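Local coordinates for zona pellucida sperm-binding protein 1 (Gallus gallus, PDB 6GF7) that probably contributes to building the egg coat that surrounds the avian oocyte, with an N-terminal Ig-like domain that binds zinc and pairs with a second copy of itself, at residues G18-A23 with I64-Y69; R27-H32 with E89-G94; S49-W54 with G71-V76; L83-E88 with Y100-T105. The protein carries 2 engineered substitutions. All blocks are in the same frame, centred on the assembly; numbering follows the deposited sequence. Where two conformers were deposited one is given.

Contact 1: G18-A23 with I64-Y69; sequences GMQLLA and IFSAGY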
# COMPACT_ATOMS: atom_id res chain seq x y z
N GLY A 18 -3.05 -17.22 8.10
CA GLY A 18 -3.02 -16.42 6.89
C GLY A 18 -3.82 -17.10 5.81
O GLY A 18 -4.40 -18.17 6.00
N MET A 19 -3.85 -16.45 4.66
CA MET A 19 -4.53 -16.95 3.48
C MET A 19 -3.57 -16.99 2.30
O MET A 19 -2.55 -16.29 2.27
CB MET A 19 -5.77 -16.10 3.18
CG MET A 19 -5.51 -14.61 3.20
SD MET A 19 -7.04 -13.67 3.29
CE MET A 19 -6.41 -12.03 3.65
N GLN A 20 -3.88 -17.85 1.34
CA GLN A 20 -3.06 -18.07 0.16
C GLN A 20 -3.88 -17.81 -1.09
O GLN A 20 -5.02 -18.26 -1.20
CB GLN A 20 -2.50 -19.49 0.12
CG GLN A 20 -1.49 -19.76 1.21
CD GLN A 20 -0.58 -20.92 0.88
OE1 GLN A 20 -1.03 -21.94 0.34
NE2 GLN A 20 0.71 -20.77 1.19
N LEU A 21 -3.29 -17.08 -2.04
CA LEU A 21 -3.94 -16.80 -3.31
C LEU A 21 -3.13 -17.51 -4.39
O LEU A 21 -1.94 -17.22 -4.58
CB LEU A 21 -4.02 -15.29 -3.56
CG LEU A 21 -4.57 -14.82 -4.90
CD1 LEU A 21 -5.91 -15.48 -5.19
CD2 LEU A 21 -4.70 -13.31 -4.89
N LEU A 22 -3.77 -18.45 -5.08
CA LEU A 22 -3.11 -19.28 -6.08
C LEU A 22 -3.57 -18.87 -7.47
O LEU A 22 -4.77 -18.81 -7.74
CB LEU A 22 -3.41 -20.76 -5.85
CG LEU A 22 -3.05 -21.34 -4.48
CD1 LEU A 22 -3.32 -22.82 -4.48
CD2 LEU A 22 -1.60 -21.10 -4.19
N ALA A 23 -2.60 -18.63 -8.34
CA ALA A 23 -2.87 -18.31 -9.73
C ALA A 23 -2.08 -19.26 -10.59
O ALA A 23 -0.92 -19.57 -10.29
CB ALA A 23 -2.50 -16.85 -10.04
N ILE A 64 2.00 -18.34 -6.03
CA ILE A 64 1.37 -18.28 -4.71
C ILE A 64 1.63 -16.91 -4.08
O ILE A 64 2.78 -16.48 -3.97
CB ILE A 64 1.90 -19.38 -3.79
CG1 ILE A 64 1.86 -20.73 -4.51
CG2 ILE A 64 1.09 -19.43 -2.51
CD1 ILE A 64 2.66 -21.81 -3.82
N PHE A 65 0.56 -16.26 -3.66
CA PHE A 65 0.66 -15.07 -2.82
C PHE A 65 0.10 -15.43 -1.45
O PHE A 65 -1.09 -15.73 -1.31
CB PHE A 65 -0.08 -13.88 -3.44
CG PHE A 65 -0.28 -12.73 -2.49
CD1 PHE A 65 0.79 -12.09 -1.91
CD2 PHE A 65 -1.55 -12.27 -2.21
CE1 PHE A 65 0.60 -11.03 -1.03
CE2 PHE A 65 -1.75 -11.20 -1.35
CZ PHE A 65 -0.67 -10.58 -0.76
N SER A 66 0.96 -15.41 -0.44
CA SER A 66 0.57 -15.68 0.93
C SER A 66 0.45 -14.36 1.67
O SER A 66 1.28 -13.46 1.48
CB SER A 66 1.59 -16.56 1.65
OG SER A 66 1.79 -17.80 1.01
N ALA A 67 -0.55 -14.25 2.53
CA ALA A 67 -0.73 -13.06 3.37
C ALA A 67 -1.19 -13.52 4.74
O ALA A 67 -2.20 -14.21 4.86
CB ALA A 67 -1.75 -12.09 2.76
N GLY A 68 -0.44 -13.14 5.77
CA GLY A 68 -0.87 -13.42 7.12
C GLY A 68 -2.06 -12.56 7.50
O GLY A 68 -2.17 -11.40 7.11
N TYR A 69 -2.97 -13.16 8.28
CA TYR A 69 -4.18 -12.45 8.68
C TYR A 69 -3.87 -11.16 9.41
O TYR A 69 -4.63 -10.19 9.32
CB TYR A 69 -5.03 -13.36 9.56
CG TYR A 69 -5.70 -14.48 8.83
CD1 TYR A 69 -6.32 -14.27 7.61
CD2 TYR A 69 -5.71 -15.77 9.36
CE1 TYR A 69 -6.95 -15.30 6.94
CE2 TYR A 69 -6.33 -16.81 8.69
CZ TYR A 69 -6.95 -16.57 7.48
OH TYR A 69 -7.57 -17.60 6.82
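Leu21 N donates to Phe65 O over 2.7 Å, and Leu21 O takes the amide of Phe65 in return through an almost straight N-H. Met19 and Ala67 exchange the same two bonds two residues nearer the Gly18 end, with Met19 N 2.8 Å from Ala67 O. Three of these carbonyls are approached a second time: the CA of Gln20 lies 3.4 Å from Phe65 O, and Ser66 CA and Ile64 CA make the matching C-H contacts with Met19 O and Leu21 O.

Gln20, Leu22, Ile64 and Ser66 share one face of the pair. Gln20 NE2 reaches Ser66 OG at 3.2 Å with an N-H...O angle of 139°, the oxygen lying out of the amide plane, so this is a bent, modest bond. Beside it Leu22 and Ile64 lie alongside each other and point the same way, with Leu22 CD2 3.5 Å from Ile64 CG1.

At the far end the Tyr69 ring lies flat over Gly18, whose CA stands 3.6 Å from the ring centroid and only 8° off its normal, a clear CH-pi contact. With chi1 at 49°, Met19 carries CG between its backbone N and carbonyl carbon, and its SD comes to the edge of the same ring, 4.0 Å from Tyr69 CE1, a Met-aromatic contact. The ring is fixed from outside by a hydrogen bond from its hydroxyl to Gly15 O and by stacking on Tyr81. Met19, Leu21 and Phe65 turn to the other face and meet Leu83, Val85 and Met104, so these two central strands of one sheet supply core residues to the beta sandwich of an Ig-like domain.

Contact 2: R27-H32 with E89-G94; sequences RGRTVH and EMLLSG. With ZN (zinc ion), chain F.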
# COMPACT_ATOMS: atom_id res chain seq x y z
N ARG A 27 0.58 -20.67 -20.89
CA ARG A 27 1.34 -20.26 -22.08
C ARG A 27 2.58 -19.45 -21.71
O ARG A 27 2.89 -18.44 -22.35
CB ARG A 27 0.44 -19.47 -23.03
CG ARG A 27 -0.90 -20.15 -23.30
CD ARG A 27 -1.82 -19.31 -24.17
NE ARG A 27 -1.55 -19.46 -25.60
CZ ARG A 27 -2.22 -18.81 -26.54
NH1 ARG A 27 -3.18 -17.96 -26.21
NH2 ARG A 27 -1.92 -19.01 -27.82
N GLY A 28 3.29 -19.86 -20.67
CA GLY A 28 4.49 -19.12 -20.31
C GLY A 28 4.24 -17.71 -19.84
O GLY A 28 5.08 -16.83 -20.08
N ARG A 29 3.10 -17.45 -19.21
CA ARG A 29 2.81 -16.15 -18.63
C ARG A 29 3.12 -16.16 -17.14
O ARG A 29 3.37 -17.21 -16.54
CB ARG A 29 1.34 -15.77 -18.85
CG ARG A 29 0.96 -15.49 -20.28
CD ARG A 29 -0.52 -15.13 -20.37
NE ARG A 29 -0.89 -14.69 -21.71
CZ ARG A 29 -2.07 -14.18 -22.02
NH1 ARG A 29 -3.01 -14.04 -21.09
NH2 ARG A 29 -2.32 -13.80 -23.27
N THR A 30 3.10 -14.97 -16.54
CA THR A 30 3.29 -14.85 -15.11
C THR A 30 2.29 -13.85 -14.54
O THR A 30 1.60 -13.13 -15.27
CB THR A 30 4.72 -14.42 -14.76
OG1 THR A 30 4.86 -14.34 -13.34
CG2 THR A 30 5.03 -13.06 -15.37
N VAL A 31 2.21 -13.82 -13.21
CA VAL A 31 1.26 -12.98 -12.49
C VAL A 31 2.05 -12.11 -11.52
O VAL A 31 2.97 -12.59 -10.84
CB VAL A 31 0.21 -13.83 -11.74
CG1 VAL A 31 -0.76 -12.94 -10.97
CG2 VAL A 31 -0.53 -14.75 -12.69
N HIS A 32 1.70 -10.84 -11.46
CA HIS A 32 2.18 -9.92 -10.44
C HIS A 32 0.99 -9.50 -9.59
O HIS A 32 -0.07 -9.15 -10.14
CB HIS A 32 2.89 -8.72 -11.06
CG HIS A 32 4.28 -9.01 -11.52
ND1 HIS A 32 5.20 -8.02 -11.79
CD2 HIS A 32 4.90 -10.19 -11.78
CE1 HIS A 32 6.33 -8.58 -12.19
NE2 HIS A 32 6.17 -9.89 -12.19
N GLU A 89 -2.05 -10.47 -15.13
CA GLU A 89 -1.51 -11.50 -16.00
C GLU A 89 -0.55 -10.84 -16.99
O GLU A 89 -0.92 -9.90 -17.69
CB GLU A 89 -2.64 -12.21 -16.75
CG GLU A 89 -2.24 -13.55 -17.36
CD GLU A 89 -3.42 -14.31 -17.94
OE1 GLU A 89 -4.47 -13.68 -18.20
OE2 GLU A 89 -3.30 -15.54 -18.14
N MET A 90 0.69 -11.33 -17.03
CA MET A 90 1.76 -10.67 -17.74
C MET A 90 2.55 -11.63 -18.61
O MET A 90 2.78 -12.78 -18.23
CB MET A 90 2.74 -10.01 -16.77
CG MET A 90 2.39 -8.60 -16.36
SD MET A 90 3.59 -8.04 -15.15
CE MET A 90 5.13 -8.45 -15.96
N LEU A 91 2.97 -11.14 -19.77
CA LEU A 91 3.94 -11.86 -20.57
C LEU A 91 5.33 -11.56 -20.02
O LEU A 91 5.54 -10.60 -19.28
CB LEU A 91 3.84 -11.46 -22.04
CG LEU A 91 2.47 -11.47 -22.72
CD1 LEU A 91 2.61 -11.01 -24.16
CD2 LEU A 91 1.85 -12.85 -22.69
N LEU A 92 6.30 -12.40 -20.40
CA LEU A 92 7.66 -12.20 -19.91
C LEU A 92 8.29 -10.92 -20.43
O LEU A 92 9.34 -10.52 -19.93
CB LEU A 92 8.53 -13.40 -20.27
CG LEU A 92 7.97 -14.74 -19.80
CD1 LEU A 92 8.97 -15.86 -20.04
CD2 LEU A 92 7.56 -14.68 -18.34
N SER A 93 7.67 -10.27 -21.42
CA SER A 93 8.14 -8.96 -21.85
C SER A 93 7.76 -7.85 -20.88
O SER A 93 8.30 -6.75 -20.98
CB SER A 93 7.58 -8.62 -23.23
OG SER A 93 6.17 -8.49 -23.17
N GLY A 94 6.82 -8.12 -19.96
CA GLY A 94 6.39 -7.13 -19.00
C GLY A 94 5.05 -6.49 -19.27
O GLY A 94 4.65 -5.59 -18.52
ZN ZN F . 4.85 -5.99 -11.61
O HOH W 1 3.30 -4.90 -12.71
O HOH W 2 6.97 -5.46 -11.60
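Met90 SD lies over one face of the His32 imidazole, 3.9 Å from the ring centroid and displaced from the ring centre, and its CE covers the same ring at a slightly greater distance. A bend at chi3, 50°, folds the methyl of Met90 onto the ring. His32 is itself tied to metal: its ND1 binds a zinc ion at 2.1 Å, two waters occupy further positions, and Glu44 OE2 adds the remaining protein ligand. The zinc probably draws electron density from the imidazole, which would suit the electron-rich sulfur beside it.

Behind this shell the two backbones hold the pair in place. Thr30 N donates to Met90 O over 2.8 Å, nearly straight, and Met90 N returns the bond to Thr30 O. Here the strands 30-36 and 80-90 are antiparallel neighbours in one sheet of the Ig-like domain. Thr30 and Met90 send their side chains the same way, with Thr30 CG2 against Met90 CB.

Further out, Arg29 extends from CG to NE and crosses Glu89. The salt bridge from Arg29 NH1 to Glu89 OE1 is long, 3.3 Å, and the carboxylate meets the guanidinium edge with the two planes 85° apart. Glu89 OE1 is also hydrogen-bonded to Tyr100 OH, which gives the carboxylate a second hold. Leu91 runs alongside Arg29 and brings CD2 to 3.4 Å from Arg29 NE. Leu91 also opens a type I turn closed by Gly94 N on Leu91 O, and within that turn Leu92 CG rests 3.6 Å from Gly28 O.

Contact 3: S49-W54 with G71-V76; sequences SICMHW and GCHVLV. With ZN (zinc ion), chain D; NAG (2-acetamido-2-deoxy-beta-D-glucopyranose), chain C.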
# COMPACT_ATOMS: atom_id res chain seq x y z
N SER A 49 8.56 -9.84 5.37
CA SER A 49 8.16 -10.65 6.52
C SER A 49 7.53 -9.81 7.62
O SER A 49 6.75 -10.35 8.41
CB SER A 49 9.35 -11.42 7.09
OG SER A 49 9.54 -12.63 6.38
N ILE A 50 7.84 -8.52 7.69
CA ILE A 50 7.23 -7.71 8.74
C ILE A 50 5.80 -7.33 8.36
O ILE A 50 4.97 -7.08 9.24
CB ILE A 50 8.10 -6.48 9.04
CG1 ILE A 50 7.71 -5.86 10.38
CG2 ILE A 50 8.01 -5.44 7.95
CD1 ILE A 50 8.76 -4.96 10.96
N CYS A 51 5.48 -7.28 7.06
CA CYS A 51 4.11 -7.10 6.60
C CYS A 51 3.38 -8.42 6.40
O CYS A 51 2.17 -8.40 6.13
CB CYS A 51 4.08 -6.32 5.28
SG CYS A 51 4.23 -4.53 5.45
N MET A 52 4.08 -9.55 6.53
CA MET A 52 3.48 -10.88 6.41
C MET A 52 2.82 -11.12 5.06
O MET A 52 1.67 -11.55 4.97
CB MET A 52 2.50 -11.14 7.55
CG MET A 52 3.16 -11.17 8.92
SD MET A 52 1.96 -11.32 10.25
CE MET A 52 1.27 -12.94 9.90
N HIS A 53 3.55 -10.82 3.99
CA HIS A 53 3.15 -11.32 2.69
C HIS A 53 4.37 -11.77 1.90
O HIS A 53 5.43 -11.13 1.94
CB HIS A 53 2.29 -10.31 1.89
CG HIS A 53 2.82 -8.91 1.86
ND1 HIS A 53 4.09 -8.60 1.43
CD2 HIS A 53 2.21 -7.73 2.13
CE1 HIS A 53 4.26 -7.29 1.47
NE2 HIS A 53 3.13 -6.74 1.89
N TRP A 54 4.22 -12.89 1.21
CA TRP A 54 5.31 -13.57 0.54
C TRP A 54 4.86 -14.03 -0.84
O TRP A 54 3.66 -14.17 -1.10
CB TRP A 54 5.83 -14.76 1.36
CG TRP A 54 6.26 -14.39 2.74
CD1 TRP A 54 7.52 -14.03 3.14
CD2 TRP A 54 5.45 -14.38 3.92
NE1 TRP A 54 7.53 -13.77 4.49
CE2 TRP A 54 6.28 -13.98 4.99
CE3 TRP A 54 4.10 -14.66 4.17
CZ2 TRP A 54 5.80 -13.86 6.30
CZ3 TRP A 54 3.63 -14.53 5.47
CH2 TRP A 54 4.48 -14.14 6.51
N GLY A 71 -1.33 -9.21 8.74
CA GLY A 71 -0.44 -8.43 7.91
C GLY A 71 -0.94 -7.01 7.68
O GLY A 71 -2.10 -6.68 7.90
N CYS A 72 -0.06 -6.12 7.22
CA CYS A 72 -0.35 -4.69 7.38
C CYS A 72 -1.49 -4.21 6.47
O CYS A 72 -2.23 -3.30 6.86
CB CYS A 72 0.91 -3.87 7.15
SG CYS A 72 1.93 -3.74 8.63
N HIS A 73 -1.65 -4.78 5.27
CA HIS A 73 -2.70 -4.35 4.35
C HIS A 73 -4.07 -4.95 4.66
O HIS A 73 -5.06 -4.55 4.06
CB HIS A 73 -2.31 -4.72 2.92
CG HIS A 73 -0.90 -4.34 2.56
ND1 HIS A 73 -0.59 -3.21 1.84
CD2 HIS A 73 0.28 -4.95 2.83
CE1 HIS A 73 0.72 -3.14 1.68
NE2 HIS A 73 1.27 -4.18 2.27
N VAL A 74 -4.12 -5.86 5.61
CA VAL A 74 -5.26 -6.71 5.90
C VAL A 74 -6.17 -5.98 6.88
O VAL A 74 -5.71 -5.49 7.93
CB VAL A 74 -4.81 -8.08 6.45
CG1 VAL A 74 -6.02 -8.95 6.76
CG2 VAL A 74 -3.92 -8.78 5.43
N LEU A 75 -7.44 -5.87 6.54
CA LEU A 75 -8.43 -5.17 7.34
C LEU A 75 -9.43 -6.16 7.93
O LEU A 75 -9.63 -7.26 7.42
CB LEU A 75 -9.19 -4.15 6.48
CG LEU A 75 -8.37 -3.06 5.80
CD1 LEU A 75 -9.27 -2.18 4.94
CD2 LEU A 75 -7.61 -2.23 6.83
N VAL A 76 -10.05 -5.75 9.03
CA VAL A 76 -11.15 -6.49 9.63
C VAL A 76 -12.44 -5.78 9.25
O VAL A 76 -12.61 -4.58 9.52
CB VAL A 76 -11.01 -6.61 11.15
CG1 VAL A 76 -12.17 -7.38 11.72
CG2 VAL A 76 -9.70 -7.29 11.51
ZN ZN D . 3.40 -4.45 1.83
C1 NAG C . 10.11 -15.12 -0.49
C2 NAG C . 11.41 -15.86 -0.81
C3 NAG C . 11.14 -17.33 -1.11
C4 NAG C . 10.34 -17.95 0.03
C5 NAG C . 9.10 -17.12 0.35
C6 NAG C . 8.36 -17.61 1.58
C7 NAG C . 11.97 -15.01 -3.14
C8 NAG C . 10.64 -15.50 -3.67
N2 NAG C . 12.23 -15.21 -1.83
O3 NAG C . 12.37 -18.02 -1.28
O4 NAG C . 9.92 -19.26 -0.35
O5 NAG C . 9.46 -15.75 0.61
O6 NAG C . 9.11 -17.36 2.76
O7 NAG C . 12.78 -14.45 -3.87
O HOH W 3 3.18 -4.38 -0.34
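A chi1 of 47° tucks the His53 ring over its own backbone, while His73 turns its CG opposite the carbonyl carbon (chi1 -47°), and the two imidazoles converge on one zinc ion. His53 NE2 binds the metal at 2.3 Å. His73 NE2 binds it at 2.2 Å, and a water is the third ligand. His53 NE2 and His73 NE2 stand 3.2 Å apart, joined through the metal and not to each other. The rings meet rim to rim with planes 37° apart, neither lying over the other, and a weak hydrogen bond from His53 ND1 to Ala46 O helps to set the rotation of that ring. Cys51 CB sits above a face of the His53 ring.

The backbones come together beside the site. Cys72 N gives a weak bond to Cys51 O over 3.4 Å, and Gly71 CA comes near the same carbonyl. In the conformer described, Cys51 SG and Cys72 SG are 4.0 Å apart, so the disulfide known for this protein is not made in it; both cysteines and His73 have a second conformer.

Met52 and His53 both face Cys48, which makes a G1 beta bulge at the start of strand 53-57. Next along, Trp54 NE1 donates to Ser49 OG over 3.0 Å, in the indole plane, while Trp54 CD1 lies 3.6 Å from O5 of the N-acetylglucosamine. His73 also meets the ring of Trp54 of the second subunit, and Cys51 packs on Ser49 of that subunit, so this is a two-histidine zinc site at the dimer interface of an Ig-like domain.

Contact 4: L83-E88 with Y100-T105; sequences LRVQLE and YEVQMT. Engineered in segment 100-105: Gln103 (natural residue Asn). With ZN (zinc ion), chain G.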
# COMPACT_ATOMS: atom_id res chain seq x y z
N LEU A 83 -8.83 -8.66 2.16
CA LEU A 83 -7.75 -8.11 1.36
C LEU A 83 -8.20 -8.07 -0.08
O LEU A 83 -8.62 -9.10 -0.63
CB LEU A 83 -6.47 -8.93 1.51
CG LEU A 83 -5.19 -8.32 0.95
CD1 LEU A 83 -4.90 -7.02 1.67
CD2 LEU A 83 -4.01 -9.27 1.13
N ARG A 84 -8.12 -6.90 -0.70
CA ARG A 84 -8.51 -6.74 -2.10
C ARG A 84 -7.24 -6.76 -2.93
O ARG A 84 -6.33 -5.95 -2.71
CB ARG A 84 -9.29 -5.45 -2.31
CG ARG A 84 -9.88 -5.30 -3.70
CD ARG A 84 -10.57 -3.95 -3.86
NE ARG A 84 -11.75 -3.83 -3.01
CZ ARG A 84 -12.93 -4.37 -3.30
NH1 ARG A 84 -13.09 -5.08 -4.41
NH2 ARG A 84 -13.95 -4.21 -2.47
N VAL A 85 -7.18 -7.66 -3.91
CA VAL A 85 -5.97 -7.90 -4.67
C VAL A 85 -6.27 -7.80 -6.15
O VAL A 85 -7.30 -8.29 -6.62
CB VAL A 85 -5.38 -9.29 -4.34
CG1 VAL A 85 -4.18 -9.59 -5.22
CG2 VAL A 85 -5.02 -9.39 -2.85
N GLN A 86 -5.36 -7.17 -6.89
CA GLN A 86 -5.41 -7.15 -8.34
C GLN A 86 -4.39 -8.14 -8.87
O GLN A 86 -3.23 -8.13 -8.45
CB GLN A 86 -5.14 -5.75 -8.89
CG GLN A 86 -5.22 -5.66 -10.40
CD GLN A 86 -4.86 -4.28 -10.93
OE1 GLN A 86 -4.08 -3.55 -10.32
NE2 GLN A 86 -5.45 -3.91 -12.06
N LEU A 87 -4.82 -9.00 -9.79
CA LEU A 87 -3.93 -9.93 -10.47
C LEU A 87 -3.62 -9.35 -11.84
O LEU A 87 -4.54 -9.05 -12.61
CB LEU A 87 -4.56 -11.31 -10.62
CG LEU A 87 -5.23 -11.91 -9.40
CD1 LEU A 87 -5.82 -13.27 -9.74
CD2 LEU A 87 -4.24 -12.03 -8.30
N GLU A 88 -2.35 -9.18 -12.14
CA GLU A 88 -1.91 -8.72 -13.45
C GLU A 88 -1.31 -9.92 -14.16
O GLU A 88 -0.22 -10.38 -13.80
CB GLU A 88 -0.94 -7.55 -13.32
CG GLU A 88 -1.67 -6.22 -13.10
CD GLU A 88 -0.76 -5.00 -13.19
OE1 GLU A 88 0.47 -5.14 -12.99
OE2 GLU A 88 -1.28 -3.90 -13.46
N TYR A 100 -7.32 -8.78 -13.12
CA TYR A 100 -8.42 -9.36 -12.37
C TYR A 100 -8.43 -8.78 -10.96
O TYR A 100 -7.38 -8.64 -10.33
CB TYR A 100 -8.30 -10.88 -12.29
CG TYR A 100 -8.02 -11.57 -13.61
CD1 TYR A 100 -6.74 -11.59 -14.16
CD2 TYR A 100 -9.03 -12.24 -14.28
CE1 TYR A 100 -6.49 -12.23 -15.35
CE2 TYR A 100 -8.78 -12.88 -15.48
CZ TYR A 100 -7.51 -12.88 -16.01
OH TYR A 100 -7.28 -13.52 -17.19
N GLU A 101 -9.62 -8.44 -10.47
CA GLU A 101 -9.80 -7.98 -9.10
C GLU A 101 -10.45 -9.08 -8.29
O GLU A 101 -11.52 -9.58 -8.65
CB GLU A 101 -10.65 -6.71 -9.04
CG GLU A 101 -9.95 -5.43 -9.46
CD GLU A 101 -10.83 -4.20 -9.30
OE1 GLU A 101 -11.93 -4.32 -8.72
OE2 GLU A 101 -10.41 -3.12 -9.75
N VAL A 102 -9.81 -9.47 -7.19
CA VAL A 102 -10.32 -10.49 -6.30
C VAL A 102 -10.32 -9.93 -4.89
O VAL A 102 -9.37 -9.25 -4.48
CB VAL A 102 -9.52 -11.80 -6.37
CG1 VAL A 102 -8.04 -11.54 -6.12
CG2 VAL A 102 -10.06 -12.83 -5.38
N GLN A 103 -11.38 -10.19 -4.14
CA GLN A 103 -11.49 -9.77 -2.76
C GLN A 103 -11.42 -11.02 -1.90
O GLN A 103 -12.35 -11.83 -1.89
CB GLN A 103 -12.77 -9.00 -2.48
CG GLN A 103 -12.81 -8.37 -1.09
CD GLN A 103 -14.06 -7.57 -0.83
OE1 GLN A 103 -14.00 -6.48 -0.27
NE2 GLN A 103 -15.21 -8.12 -1.21
N MET A 104 -10.33 -11.16 -1.16
CA MET A 104 -10.11 -12.33 -0.33
C MET A 104 -10.71 -12.07 1.04
O MET A 104 -10.28 -11.15 1.74
CB MET A 104 -8.63 -12.65 -0.21
CG MET A 104 -7.94 -12.90 -1.53
SD MET A 104 -6.18 -13.04 -1.23
CE MET A 104 -6.14 -14.50 -0.21
N THR A 105 -11.72 -12.86 1.39
CA THR A 105 -12.39 -12.74 2.67
C THR A 105 -12.20 -14.04 3.44
O THR A 105 -12.50 -15.11 2.91
CB THR A 105 -13.87 -12.45 2.48
OG1 THR A 105 -14.02 -11.33 1.59
CG2 THR A 105 -14.52 -12.12 3.81
ZN ZN G . 0.72 -3.04 -13.48
O HOH W 4 -0.78 -1.97 -14.67
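Leu83, Val85 and Leu87 pair with Met104, Val102 and Tyr100 in the hydrogen-bonded positions of a beta hairpin, strands 80-90 and 96-106 of the Ig-like domain. Six backbone bonds join them, two to each pair. The central ones are the straightest: Val102 N to Val85 O is 2.8 Å, and its reverse partner, Val85 N to Val102 O, matches it.

Apolar packing occupies the face of these same residues. The chi1 of Val102, 54°, swings CG1 in toward the partner strand, where it sits 3.9 Å from Val85 CB and also near Leu87 CG. Met104 SD crosses Val85 at CG2, 4.2 Å away, and the CB atoms of Leu87 and Tyr100 meet. Tyr100, on this face too, has its OH hydrogen-bonded to Leu8 N. Leu21 and Met19 of strand 18-24 press on this face from the other sheet.

Polar groups lie on the reverse side. Gln103, an engineered residue where the natural sequence has Asn, places its CD over a face of the Arg84 guanidinium, planes 39° apart; its OE1 is 3.2 Å from Arg84 NH2, but the angle is too poor for a hydrogen bond. Arg84 NH1 stays 4.5 Å from Glu101 OE1, beyond a salt bridge.

Metal binding falls to Glu88, which holds a zinc ion with both oxygens, OE1 and OE2 each 2.2 Å away, and Lys34 NZ shares that ion.

In the fold
From the N terminus, strand 18-24 opens contact 1 and residues 27-32 then open contact 2. Residues 49-54 begin contact 3 before 64-69 close contact 1, so contact 1 crosses both contacts 2 and 3. Contact 3 closes at 71-76, wholly within the span of contact 2. Residues 83-88 open contact 4, 89-94 close contact 2, and 100-105 close contact 4, so 2 and 4 cross while sharing strand 80-90. Contact 1 lies in one sheet and contacts 2 and 4 in the other, the layers packing through contacts 1 and 4. Contact 3 brings the lead-in to strand 53-57 of the first sheet against that of strand 75-77 of the second.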